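PDB 3LI9: hypothetical sensory transduction histidine kinase from Methanosarcina mazei, which is probably a membrane-bound sensor kinase that phosphorylates a protein histidine at the expense of ATP, the present chain being its extracellular sensor domain of PDC fold. Local coordinates for residues A191-N196 and F261-V266; G198-H203 and K213-F218. All coordinates share one frame; numbering follows the deposited sequence.

Contact 1 (A191-N196 and F261-V266)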
ATOM      1  N   ALA A 191       1.146   8.945  17.633  1.00 14.91           N
ATOM      2  CA  ALA A 191       0.579   7.825  16.876  1.00 15.34           C
ATOM      3  C   ALA A 191       1.497   7.624  15.693  1.00 16.06           C
ATOM      4  O   ALA A 191       2.203   8.565  15.262  1.00 14.62           O
ATOM      5  CB  ALA A 191      -0.789   8.253  16.314  1.00 15.96           C
ATOM      6  N   PHE A 192       1.492   6.416  15.154  1.00 13.98           N
ATOM      7  CA  PHE A 192       2.174   6.180  13.838  1.00 14.78           C
ATOM      8  C   PHE A 192       1.512   4.968  13.149  1.00 15.06           C
ATOM      9  O   PHE A 192       0.769   4.238  13.764  1.00 14.57           O
ATOM     10  CB  PHE A 192       3.703   5.921  14.015  1.00 14.46           C
ATOM     11  CG  PHE A 192       4.028   4.774  14.910  1.00 15.69           C
ATOM     12  CD1 PHE A 192       4.077   3.449  14.427  1.00 16.89           C
ATOM     13  CD2 PHE A 192       4.341   5.019  16.221  1.00 20.36           C
ATOM     14  CE1 PHE A 192       4.414   2.342  15.327  1.00 18.19           C
ATOM     15  CE2 PHE A 192       4.680   3.943  17.081  1.00 18.36           C
ATOM     16  CZ  PHE A 192       4.708   2.648  16.646  1.00 17.65           C
HETATM   17  N   MSE A 193       1.743   4.786  11.859  1.00 14.29           N
HETATM   18  CA  MSE A 193       1.170   3.643  11.158  1.00 13.96           C
HETATM   19  C   MSE A 193       2.298   2.728  10.755  1.00 13.24           C
HETATM   20  O   MSE A 193       3.412   3.198  10.482  1.00 13.66           O
HETATM   21  CB  MSE A 193       0.425   4.089   9.869  1.00 12.54           C
HETATM   22  CG  MSE A 193      -0.815   4.722  10.197  1.00 19.31           C
HETATM   23 SE   MSE A 193      -2.256   3.355   9.793  1.00 31.17          SE
HETATM   24  CE  MSE A 193      -2.062   3.907   8.046  1.00  9.76           C
ATOM     25  N   VAL A 194       2.022   1.424  10.706  1.00 12.70           N
ATOM     26  CA  VAL A 194       2.984   0.450  10.180  1.00 11.30           C
ATOM     27  C   VAL A 194       2.358  -0.430   9.115  1.00 11.98           C
ATOM     28  O   VAL A 194       1.114  -0.575   9.077  1.00 12.85           O
ATOM     29  CB  VAL A 194       3.647  -0.454  11.286  1.00 12.53           C
ATOM     30  CG1 VAL A 194       4.402   0.459  12.340  1.00 13.05           C
ATOM     31  CG2 VAL A 194       2.595  -1.295  12.007  1.00 14.11           C
ATOM     32  N   SER A 195       3.203  -1.045   8.310  1.00 12.37           N
ATOM     33  CA  SER A 195       2.698  -1.991   7.324  1.00 13.32           C
ATOM     34  C   SER A 195       2.436  -3.388   8.020  1.00 13.32           C
ATOM     35  O   SER A 195       2.670  -3.552   9.235  1.00 14.29           O
ATOM     36  CB  SER A 195       3.730  -2.171   6.214  1.00 15.23           C
ATOM     37  OG  SER A 195       4.843  -2.884   6.757  1.00 14.91           O
ATOM     38  N   ASN A 196       1.998  -4.344   7.222  1.00 12.78           N
ATOM     39  CA  ASN A 196       1.677  -5.657   7.754  1.00 13.93           C
ATOM     40  C   ASN A 196       2.953  -6.325   8.349  1.00 14.47           C
ATOM     41  O   ASN A 196       2.868  -7.052   9.350  1.00 16.88           O
ATOM     42  CB  ASN A 196       1.131  -6.553   6.660  1.00 14.72           C
ATOM     43  CG  ASN A 196       0.719  -7.912   7.215  1.00 16.42           C
ATOM     44  OD1 ASN A 196      -0.168  -7.995   8.096  1.00 18.37           O
ATOM     45  ND2 ASN A 196       1.347  -8.915   6.740  1.00 12.18           N
ATOM     46  N   PHE A 261      -2.481  -3.615   7.595  1.00 12.61           N
ATOM     47  CA  PHE A 261      -1.553  -2.660   8.159  1.00 13.22           C
ATOM     48  C   PHE A 261      -2.023  -2.399   9.594  1.00 11.21           C
ATOM     49  O   PHE A 261      -2.978  -3.034  10.049  1.00 11.95           O
ATOM     50  CB  PHE A 261      -1.607  -1.348   7.341  1.00 12.34           C
ATOM     51  CG  PHE A 261      -0.833  -1.447   6.012  1.00 12.35           C
ATOM     52  CD1 PHE A 261      -0.591  -2.698   5.431  1.00 14.30           C
ATOM     53  CD2 PHE A 261      -0.501  -0.315   5.307  1.00 15.90           C
ATOM     54  CE1 PHE A 261       0.115  -2.852   4.165  1.00 18.81           C
ATOM     55  CE2 PHE A 261       0.178  -0.413   4.014  1.00 14.69           C
ATOM     56  CZ  PHE A 261       0.492  -1.676   3.474  1.00 17.29           C
ATOM     57  N   SER A 262      -1.368  -1.508  10.360  1.00 10.25           N
ATOM     58  CA  SER A 262      -1.832  -1.287  11.696  1.00 10.72           C
ATOM     59  C   SER A 262      -1.692   0.175  12.082  1.00 10.94           C
ATOM     60  O   SER A 262      -0.631   0.752  11.731  1.00 14.05           O
ATOM     61  CB  SER A 262      -1.052  -2.198  12.726  1.00 13.09           C
ATOM     62  OG  SER A 262      -1.669  -2.109  14.028  1.00 14.17           O
ATOM     63  N   PHE A 263      -2.656   0.717  12.838  1.00 12.06           N
ATOM     64  CA  PHE A 263      -2.511   2.048  13.373  1.00 11.43           C
ATOM     65  C   PHE A 263      -2.131   1.886  14.860  1.00 14.10           C
ATOM     66  O   PHE A 263      -2.776   1.113  15.575  1.00 13.80           O
ATOM     67  CB  PHE A 263      -3.870   2.841  13.248  1.00 11.62           C
ATOM     68  CG  PHE A 263      -3.770   4.226  13.862  1.00 12.45           C
ATOM     69  CD1 PHE A 263      -3.333   5.299  13.104  1.00 18.74           C
ATOM     70  CD2 PHE A 263      -4.085   4.409  15.213  1.00 15.18           C
ATOM     71  CE1 PHE A 263      -3.238   6.588  13.697  1.00 15.51           C
ATOM     72  CE2 PHE A 263      -3.995   5.715  15.803  1.00 19.47           C
ATOM     73  CZ  PHE A 263      -3.585   6.769  15.020  1.00 17.52           C
ATOM     74  N   VAL A 264      -1.083   2.603  15.284  1.00 13.37           N
ATOM     75  CA  VAL A 264      -0.546   2.430  16.646  1.00 15.18           C
ATOM     76  C   VAL A 264      -0.617   3.747  17.402  1.00 16.08           C
ATOM     77  O   VAL A 264      -0.184   4.819  16.920  1.00 16.10           O
ATOM     78  CB  VAL A 264       0.921   1.922  16.598  1.00 13.10           C
ATOM     79  CG1 VAL A 264       1.420   1.620  18.027  1.00 14.07           C
ATOM     80  CG2 VAL A 264       1.038   0.700  15.749  1.00 14.94           C
ATOM     81  N   LEU A 265      -1.194   3.710  18.591  1.00 16.59           N
ATOM     82  CA  LEU A 265      -1.180   4.871  19.454  1.00 18.17           C
ATOM     83  C   LEU A 265      -0.241   4.559  20.624  1.00 20.98           C
ATOM     84  O   LEU A 265      -0.322   3.442  21.213  1.00 20.24           O
ATOM     85  CB  LEU A 265      -2.554   5.090  20.115  1.00 22.00           C
ATOM     86  CG  LEU A 265      -3.646   5.925  19.553  1.00 26.59           C
ATOM     87  CD1 LEU A 265      -4.819   5.946  20.580  1.00 27.29           C
ATOM     88  CD2 LEU A 265      -3.180   7.321  19.154  1.00 26.14           C
ATOM     89  N   VAL A 266       0.632   5.510  20.945  1.00 19.53           N
ATOM     90  CA  VAL A 266       1.611   5.270  22.017  1.00 21.53           C
ATOM     91  C   VAL A 266       1.263   6.272  23.140  1.00 22.24           C
ATOM     92  O   VAL A 266       1.223   7.473  22.914  1.00 22.67           O
ATOM     93  CB  VAL A 266       3.062   5.495  21.547  1.00 20.55           C
ATOM     94  CG1 VAL A 266       4.059   5.376  22.707  1.00 21.91           C
ATOM     95  CG2 VAL A 266       3.449   4.500  20.432  1.00 21.51           C
TER

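Contact 2 (G198-H203 and K213-F218)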
ATOM      1  N   GLY A 198       5.277  -4.594   9.788  1.00 14.73           N
ATOM      2  CA  GLY A 198       5.725  -3.777  10.880  1.00 15.98           C
ATOM      3  C   GLY A 198       6.623  -2.625  10.453  1.00 14.71           C
ATOM      4  O   GLY A 198       7.142  -1.937  11.340  1.00 15.80           O
ATOM      5  N   ILE A 199       6.734  -2.365   9.147  1.00 15.49           N
ATOM      6  CA  ILE A 199       7.588  -1.226   8.711  1.00 14.20           C
ATOM      7  C   ILE A 199       6.896   0.116   8.953  1.00 13.92           C
ATOM      8  O   ILE A 199       5.695   0.292   8.620  1.00 14.02           O
ATOM      9  CB  ILE A 199       7.818  -1.313   7.205  1.00 16.68           C
ATOM     10  CG1 ILE A 199       8.529  -2.632   6.842  1.00 20.51           C
ATOM     11  CG2 ILE A 199       8.660  -0.123   6.729  1.00 15.66           C
ATOM     12  CD1 ILE A 199      10.005  -2.684   7.395  1.00 29.60           C
ATOM     13  N   PHE A 200       7.629   1.082   9.515  1.00 13.10           N
ATOM     14  CA  PHE A 200       7.022   2.380   9.747  1.00 14.06           C
ATOM     15  C   PHE A 200       6.568   3.026   8.488  1.00 13.76           C
ATOM     16  O   PHE A 200       7.345   3.173   7.541  1.00 15.23           O
ATOM     17  CB  PHE A 200       8.015   3.367  10.494  1.00 12.61           C
ATOM     18  CG  PHE A 200       8.247   2.978  11.945  1.00 14.43           C
ATOM     19  CD1 PHE A 200       7.466   3.536  12.939  1.00 18.61           C
ATOM     20  CD2 PHE A 200       9.277   2.102  12.262  1.00 17.23           C
ATOM     21  CE1 PHE A 200       7.609   3.200  14.331  1.00 16.79           C
ATOM     22  CE2 PHE A 200       9.454   1.724  13.655  1.00 20.88           C
ATOM     23  CZ  PHE A 200       8.621   2.257  14.652  1.00 17.47           C
ATOM     24  N   LEU A 201       5.319   3.506   8.509  1.00 12.63           N
ATOM     25  CA  LEU A 201       4.855   4.324   7.375  1.00 13.53           C
ATOM     26  C   LEU A 201       4.914   5.837   7.773  1.00 13.68           C
ATOM     27  O   LEU A 201       4.650   6.723   6.934  1.00 15.70           O
ATOM     28  CB  LEU A 201       3.383   4.044   7.062  1.00 13.87           C
ATOM     29  CG  LEU A 201       3.258   2.518   6.720  1.00 19.48           C
ATOM     30  CD1 LEU A 201       1.872   2.196   6.301  1.00 21.31           C
ATOM     31  CD2 LEU A 201       4.299   2.024   5.717  1.00 19.85           C
ATOM     32  N   SER A 202       5.120   6.100   9.084  1.00 13.48           N
ATOM     33  CA  SER A 202       5.153   7.491   9.595  1.00 14.24           C
ATOM     34  C   SER A 202       5.919   7.439  10.909  1.00 15.48           C
ATOM     35  O   SER A 202       6.047   6.363  11.517  1.00 14.46           O
ATOM     36  CB  SER A 202       3.748   8.039   9.918  1.00 13.38           C
ATOM     37  OG  SER A 202       3.071   7.293  10.928  1.00 13.56           O
ATOM     38  N   HIS A 203       6.408   8.589  11.358  1.00 14.98           N
ATOM     39  CA  HIS A 203       6.893   8.702  12.772  1.00 16.32           C
ATOM     40  C   HIS A 203       7.062  10.180  13.042  1.00 17.30           C
ATOM     41  O   HIS A 203       7.524  10.890  12.166  1.00 16.79           O
ATOM     42  CB  HIS A 203       8.215   7.977  12.967  1.00 16.00           C
ATOM     43  CG  HIS A 203       8.573   7.819  14.426  1.00 19.47           C
ATOM     44  ND1 HIS A 203       9.238   8.810  15.141  1.00 22.52           N
ATOM     45  CD2 HIS A 203       8.330   6.816  15.303  1.00 19.99           C
ATOM     46  CE1 HIS A 203       9.404   8.408  16.390  1.00 20.05           C
ATOM     47  NE2 HIS A 203       8.876   7.194  16.513  1.00 19.34           N
ATOM     48  N   LYS A 213      12.751   0.984   8.968  1.00 21.32           N
ATOM     49  CA  LYS A 213      12.866   0.175  10.158  1.00 21.46           C
ATOM     50  C   LYS A 213      11.524  -0.510  10.391  1.00 20.27           C
ATOM     51  O   LYS A 213      10.500   0.050  10.024  1.00 18.93           O
ATOM     52  CB  LYS A 213      13.139   1.080  11.348  1.00 22.12           C
ATOM     53  CG  LYS A 213      13.287   0.256  12.678  1.00 23.88           C
ATOM     54  CD  LYS A 213      13.963   1.105  13.769  1.00 30.67           C
ATOM     55  CE  LYS A 213      15.285   1.747  13.283  1.00 32.39           C
ATOM     56  NZ  LYS A 213      16.433   0.826  13.522  1.00 37.06           N
ATOM     57  N   SER A 214      11.526  -1.693  10.987  1.00 20.90           N
ATOM     58  CA  SER A 214      10.317  -2.357  11.395  1.00 20.27           C
ATOM     59  C   SER A 214      10.244  -2.536  12.920  1.00 20.16           C
ATOM     60  O   SER A 214      11.276  -2.533  13.621  1.00 20.75           O
ATOM     61  CB  SER A 214      10.327  -3.783  10.790  1.00 21.39           C
ATOM     62  OG  SER A 214       9.219  -4.496  11.311  1.00 30.10           O
ATOM     63  N   LEU A 215       9.032  -2.615  13.447  1.00 20.90           N
ATOM     64  CA  LEU A 215       8.835  -2.967  14.848  1.00 22.25           C
ATOM     65  C   LEU A 215       9.613  -4.214  15.179  1.00 23.55           C
ATOM     66  O   LEU A 215      10.118  -4.342  16.305  1.00 25.12           O
ATOM     67  CB  LEU A 215       7.348  -3.219  15.159  1.00 21.03           C
ATOM     68  CG  LEU A 215       6.520  -1.947  15.101  1.00 21.10           C
ATOM     69  CD1 LEU A 215       5.019  -2.269  15.310  1.00 19.82           C
ATOM     70  CD2 LEU A 215       6.936  -0.969  16.115  1.00 23.75           C
ATOM     71  N   SER A 216       9.706  -5.149  14.245  1.00 24.92           N
ATOM     72  CA  SER A 216      10.357  -6.404  14.624  1.00 27.66           C
ATOM     73  C   SER A 216      11.865  -6.191  14.863  1.00 29.10           C
ATOM     74  O   SER A 216      12.526  -7.091  15.351  1.00 31.19           O
ATOM     75  CB  SER A 216      10.085  -7.530  13.588  1.00 25.19           C
ATOM     76  OG  SER A 216      10.631  -7.180  12.355  1.00 27.06           O
ATOM     77  N   ASP A 217      12.396  -5.004  14.532  1.00 29.28           N
ATOM     78  CA  ASP A 217      13.816  -4.663  14.741  1.00 30.99           C
ATOM     79  C   ASP A 217      14.163  -4.172  16.153  1.00 29.29           C
ATOM     80  O   ASP A 217      15.337  -3.893  16.453  1.00 31.37           O
ATOM     81  CB  ASP A 217      14.252  -3.537  13.777  1.00 31.46           C
ATOM     82  CG  ASP A 217      14.287  -3.978  12.320  1.00 35.87           C
ATOM     83  OD1 ASP A 217      14.706  -5.135  12.088  1.00 39.00           O
ATOM     84  OD2 ASP A 217      13.930  -3.148  11.410  1.00 34.18           O
ATOM     85  N   PHE A 218      13.169  -3.970  16.998  1.00 25.32           N
ATOM     86  CA  PHE A 218      13.414  -3.436  18.329  1.00 24.84           C
ATOM     87  C   PHE A 218      13.776  -4.567  19.270  1.00 25.91           C
ATOM     88  O   PHE A 218      13.165  -5.637  19.235  1.00 26.46           O
ATOM     89  CB  PHE A 218      12.190  -2.714  18.866  1.00 20.89           C
ATOM     90  CG  PHE A 218      11.972  -1.324  18.224  1.00 21.51           C
ATOM     91  CD1 PHE A 218      12.109  -0.174  18.941  1.00 22.05           C
ATOM     92  CD2 PHE A 218      11.590  -1.248  16.897  1.00 22.91           C
ATOM     93  CE1 PHE A 218      11.913   1.101  18.322  1.00 23.33           C
ATOM     94  CE2 PHE A 218      11.397  -0.022  16.277  1.00 18.58           C
ATOM     95  CZ  PHE A 218      11.563   1.131  16.976  1.00 21.25           C
TER

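Contact 1 (A191-N196 and F261-V266)
An antiparallel pairing in the second antiparallel sheet of a PDC sensor domain joins Phe192 to Val264 and Val194 to Ser262, each a hydrogen-bonded pair closed by two backbone bonds of 2.9 Å between N of one residue and O of the other. Side chains then sort by face. On one, the Phe192 ring lies alongside Val264, whose CB stands over its face 4.0 Å from the centroid, and CE2 of Phe192 reaches CG2 of Val266; the first torsion of Phe192 (57°) sets its CG between the backbone N and carbonyl carbon, laying the ring along Val264. On the other face, CB of Ala191 presses on CZ of Phe263 at 3.4 Å, and SE of selenomethionine Met193 meets that ring at its edge, a Met-aromatic contact. Just past strand 190-194, Phe261 turns a ring face to CA of Ser195, 3.9 Å from the centroid. Replacing Phe261 with alanine would probably leave Ser195 CA without its CH-pi partner and open a gap beside it. Ser195 OG itself is hydrogen-bonded to Glu141 OE1. Helix 13-48 packs on Met193, Phe263 and Leu265, helix 221-231 on Val194 and Ser262, and strand 248-256 continues the sheet beyond 261-266.

Contact 2 (G198-H203 and K213-F218)
Gly198 and Phe200 grip the chain at Lys213 to Leu215 through two backbone hydrogen bonds that flank a single bridge between Ile199 and Ser214. Leu215 N donates its hydrogen to Gly198 O at 2.9 Å, arriving from above the carbonyl plane, whereas Phe200 N meets Lys213 O at 3.1 Å almost in line with the C=O bond. Packing is tight here: Gly198, with phi of 86°, brings its backbone against Ser214, and a side chain there would run into Ser214 OG and, at these backbone angles, into the preceding carbonyl O. The Phe200 ring turns its edge to Lys213 O, 3.3 Å from its CD2, and to Phe218, whose CE2 touches CE2 of Phe200 edge to edge at 3.7 Å. Leu215 crosses Phe200 at about a right angle, CD2 to CZ 3.9 Å. Behind these, Leu215 rests on helix 221-231, and Phe192 and Trp209 also meet the Phe200 ring.

The outer side is looser. Ile199, partly exposed, reaches back with CD1 to CB of Ser214 at 3.6 Å, and the Lys213 chain, bent at its last two torsions, leads away from the contact. Exposed Ser216 and Asp217 touch nothing in 198-203, yet they shape the partner: Asp217 OD2 takes the N-H of Ser214 at 2.8 Å from above the carboxylate plane. Ser214 OG (chi1 173°, opposite its own N) is hydrogen-bonded to Thr197 O. The bond from Ser216 N to Ser214 OG makes an ST turn leading into the 3-10 segment 215-217, within the long strand-to-helix connection of the Cache domain.

In the fold
From the N terminus, the long helix 13-48 and the first antiparallel sheet come first, and the chain then enters the second antiparallel sheet through strand 190-194. Almost at once it makes the excursion whose neck contact 2 closes, bringing 213-218 back to 198-203 across nine intervening residues. Helix 221-231 and strands 236-241 and 248-256 follow before strand 261-268 returns to 190-194 and contact 1 shuts the larger loop. Contact 2 is thus nested inside contact 1, their centres about 9 Å apart. The two are joined directly, through probable hydrogen bonds of Leu201 N to Met193 O and of Met193 N to Ser202 OG, so the loop is fastened to an outer strand of the sheet.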